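Local coordinates for rhizobiales Sp. Pch2 (Marine metagenome, PDB 6PB3), which is a Trip13-like AAA+ ATPase that probably remodels HORMA domain proteins to regulate a bacterial cGAS-like enzyme in immunity against bacteriophages, at residues 129-134 and 153-158. Residues are numbered along the deposited sequence; the frame is centred on the assembly and turned at random.
Sequences SAAFEH and VILLVD
Leu155 meets Ala131 and Phe132 in a buried, wholly apolar contact that seats helix 124-141 on one side of the central sheet, against strand 151-157. It is a compact example of how one branched side chain can serve two neighbouring helix positions. With CG anti to the backbone N (chi1 -178°), Leu155 reaches from the strand to the helix and presents a different methyl to each partner. Leu155 CD2 lies over one face of the Phe132 ring, 4.0 Å from the ring centroid and 17° off the normal, a CH-pi contact. Because the methyl is displaced toward the rim, its closest ring atom is Phe132 CE1, 3.8 Å from Leu155 CD2. Leu155 CD1, the other branch, meets Ala131 CB at 4.2 Å. Ala131 and Leu155 are also where the backbones of 129-134 and 153-158 come nearest, CA to CA 8.0 Å, while the Phe132 side chain crosses that of Leu155 at about a right angle. Phe132 also packs against Ile187 and Leu190 of helix 179-192, against Val199 of strand 197-203, and meets the Phe183 ring at an angle, joining two helices to the sheet. Strand 151-157 lies between strands 105-111 and 197-203 in the parallel part of the sheet, followed by 76-81 and 219-223. Such helix-on-sheet packing, in this strand order, is characteristic of the P-loop NTPase core of AAA+ ATPases.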
ATOM      1  N   SER A 129       5.648 -26.588 -22.394  1.00 66.00           N
ATOM      2  CA  SER A 129       5.163 -27.495 -23.432  1.00 72.85           C
ATOM      3  C   SER A 129       6.006 -28.759 -23.496  1.00 74.02           C
ATOM      4  O   SER A 129       5.476 -29.875 -23.449  1.00 81.29           O
ATOM      5  CB  SER A 129       5.164 -26.794 -24.791  1.00 70.85           C
ATOM      6  OG  SER A 129       4.290 -25.686 -24.782  1.00 98.80           O
ATOM      7  N   ALA A 130       7.327 -28.600 -23.618  1.00 81.70           N
ATOM      8  CA  ALA A 130       8.206 -29.759 -23.717  1.00 81.25           C
ATOM      9  C   ALA A 130       7.995 -30.695 -22.540  1.00 67.94           C
ATOM     10  O   ALA A 130       7.811 -31.902 -22.722  1.00 80.40           O
ATOM     11  CB  ALA A 130       9.665 -29.315 -23.795  1.00 86.19           C
ATOM     12  N   ALA A 131       7.993 -30.147 -21.323  1.00 64.47           N
ATOM     13  CA  ALA A 131       7.792 -30.965 -20.133  1.00 70.69           C
ATOM     14  C   ALA A 131       6.494 -31.756 -20.223  1.00 84.14           C
ATOM     15  O   ALA A 131       6.457 -32.952 -19.909  1.00 79.72           O
ATOM     16  CB  ALA A 131       7.797 -30.079 -18.887  1.00 73.88           C
ATOM     17  N   PHE A 132       5.415 -31.106 -20.673  1.00 78.56           N
ATOM     18  CA  PHE A 132       4.140 -31.807 -20.757  1.00 78.86           C
ATOM     19  C   PHE A 132       4.144 -32.827 -21.884  1.00 75.01           C
ATOM     20  O   PHE A 132       3.576 -33.915 -21.739  1.00 66.94           O
ATOM     21  CB  PHE A 132       2.992 -30.819 -20.930  1.00 70.23           C
ATOM     22  CG  PHE A 132       2.468 -30.291 -19.634  1.00 65.62           C
ATOM     23  CD1 PHE A 132       1.752 -31.112 -18.782  1.00 57.45           C
ATOM     24  CD2 PHE A 132       2.715 -28.988 -19.252  1.00 70.19           C
ATOM     25  CE1 PHE A 132       1.263 -30.628 -17.593  1.00 57.50           C
ATOM     26  CE2 PHE A 132       2.238 -28.504 -18.058  1.00 63.90           C
ATOM     27  CZ  PHE A 132       1.515 -29.320 -17.228  1.00 63.03           C
ATOM     28  N   GLU A 133       4.782 -32.505 -23.008  1.00 66.86           N
ATOM     29  CA  GLU A 133       4.866 -33.479 -24.087  1.00 73.61           C
ATOM     30  C   GLU A 133       5.642 -34.717 -23.647  1.00 87.53           C
ATOM     31  O   GLU A 133       5.233 -35.852 -23.917  1.00 79.00           O
ATOM     32  CB  GLU A 133       5.515 -32.858 -25.317  1.00 78.62           C
ATOM     33  CG  GLU A 133       5.589 -33.838 -26.480  1.00 86.82           C
ATOM     34  CD  GLU A 133       4.218 -34.324 -26.914  1.00 98.15           C
ATOM     35  OE1 GLU A 133       3.249 -33.545 -26.813  1.00100.61           O
ATOM     36  OE2 GLU A 133       4.109 -35.484 -27.360  1.00104.66           O
ATOM     37  N   HIS A 134       6.772 -34.512 -22.969  1.00 87.99           N
ATOM     38  CA  HIS A 134       7.530 -35.643 -22.448  1.00 83.54           C
ATOM     39  C   HIS A 134       6.698 -36.435 -21.450  1.00 77.96           C
ATOM     40  O   HIS A 134       6.653 -37.671 -21.508  1.00 72.38           O
ATOM     41  CB  HIS A 134       8.828 -35.148 -21.807  1.00 81.81           C
ATOM     42  CG  HIS A 134       9.740 -36.245 -21.346  1.00 98.30           C
ATOM     43  ND1 HIS A 134       9.993 -36.490 -20.013  1.00 93.13           N
ATOM     44  CD2 HIS A 134      10.467 -37.156 -22.040  1.00 99.63           C
ATOM     45  CE1 HIS A 134      10.833 -37.504 -19.903  1.00 94.65           C
ATOM     46  NE2 HIS A 134      11.136 -37.926 -21.118  1.00 99.04           N
ATOM     47  N   VAL A 153       3.773 -41.228 -13.628  1.00 58.25           N
ATOM     48  CA  VAL A 153       4.683 -40.118 -13.878  1.00 55.50           C
ATOM     49  C   VAL A 153       4.192 -38.903 -13.105  1.00 64.93           C
ATOM     50  O   VAL A 153       3.067 -38.446 -13.324  1.00 56.42           O
ATOM     51  CB  VAL A 153       4.764 -39.768 -15.370  1.00 65.64           C
ATOM     52  CG1 VAL A 153       5.714 -38.579 -15.565  1.00 58.26           C
ATOM     53  CG2 VAL A 153       5.203 -40.973 -16.183  1.00 79.34           C
ATOM     54  N   ILE A 154       5.045 -38.348 -12.249  1.00 62.29           N
ATOM     55  CA  ILE A 154       4.716 -37.127 -11.524  1.00 49.29           C
ATOM     56  C   ILE A 154       5.558 -36.000 -12.093  1.00 53.51           C
ATOM     57  O   ILE A 154       6.790 -36.099 -12.156  1.00 57.09           O
ATOM     58  CB  ILE A 154       4.953 -37.260 -10.016  1.00 55.50           C
ATOM     59  CG1 ILE A 154       4.079 -38.373  -9.440  1.00 58.52           C
ATOM     60  CG2 ILE A 154       4.634 -35.922  -9.342  1.00 56.88           C
ATOM     61  CD1 ILE A 154       4.372 -38.673  -7.976  1.00 62.99           C
ATOM     62  N   LEU A 155       4.899 -34.934 -12.514  1.00 49.89           N
ATOM     63  CA  LEU A 155       5.586 -33.723 -12.920  1.00 51.51           C
ATOM     64  C   LEU A 155       5.572 -32.768 -11.727  1.00 55.02           C
ATOM     65  O   LEU A 155       4.512 -32.503 -11.152  1.00 55.55           O
ATOM     66  CB  LEU A 155       4.908 -33.121 -14.150  1.00 49.82           C
ATOM     67  CG  LEU A 155       5.515 -31.858 -14.751  1.00 65.22           C
ATOM     68  CD1 LEU A 155       6.909 -32.118 -15.311  1.00 63.42           C
ATOM     69  CD2 LEU A 155       4.590 -31.338 -15.842  1.00 77.63           C
ATOM     70  N   LEU A 156       6.740 -32.278 -11.337  1.00 51.10           N
ATOM     71  CA  LEU A 156       6.860 -31.357 -10.212  1.00 58.57           C
ATOM     72  C   LEU A 156       7.282 -29.980 -10.709  1.00 64.41           C
ATOM     73  O   LEU A 156       8.258 -29.862 -11.460  1.00 62.55           O
ATOM     74  CB  LEU A 156       7.866 -31.896  -9.185  1.00 56.79           C
ATOM     75  CG  LEU A 156       8.203 -31.049  -7.954  1.00 70.36           C
ATOM     76  CD1 LEU A 156       6.974 -30.387  -7.319  1.00 65.57           C
ATOM     77  CD2 LEU A 156       8.945 -31.917  -6.915  1.00 72.33           C
ATOM     78  N   VAL A 157       6.563 -28.950 -10.262  1.00 57.97           N
ATOM     79  CA  VAL A 157       6.792 -27.558 -10.646  1.00 66.81           C
ATOM     80  C   VAL A 157       7.048 -26.727  -9.388  1.00 82.25           C
ATOM     81  O   VAL A 157       6.159 -26.594  -8.534  1.00 74.13           O
ATOM     82  CB  VAL A 157       5.599 -26.983 -11.425  1.00 70.78           C
ATOM     83  CG1 VAL A 157       5.967 -25.646 -12.017  1.00 71.69           C
ATOM     84  CG2 VAL A 157       5.131 -27.951 -12.503  1.00 64.82           C
ATOM     85  N   ASP A 158       8.241 -26.123  -9.300  1.00 89.13           N
ATOM     86  CA  ASP A 158       8.675 -25.366  -8.125  1.00 89.45           C
ATOM     87  C   ASP A 158       8.312 -23.886  -8.184  1.00101.83           C
ATOM     88  O   ASP A 158       8.407 -23.199  -7.156  1.00102.26           O
ATOM     89  CB  ASP A 158      10.191 -25.506  -7.939  1.00 93.41           C
TER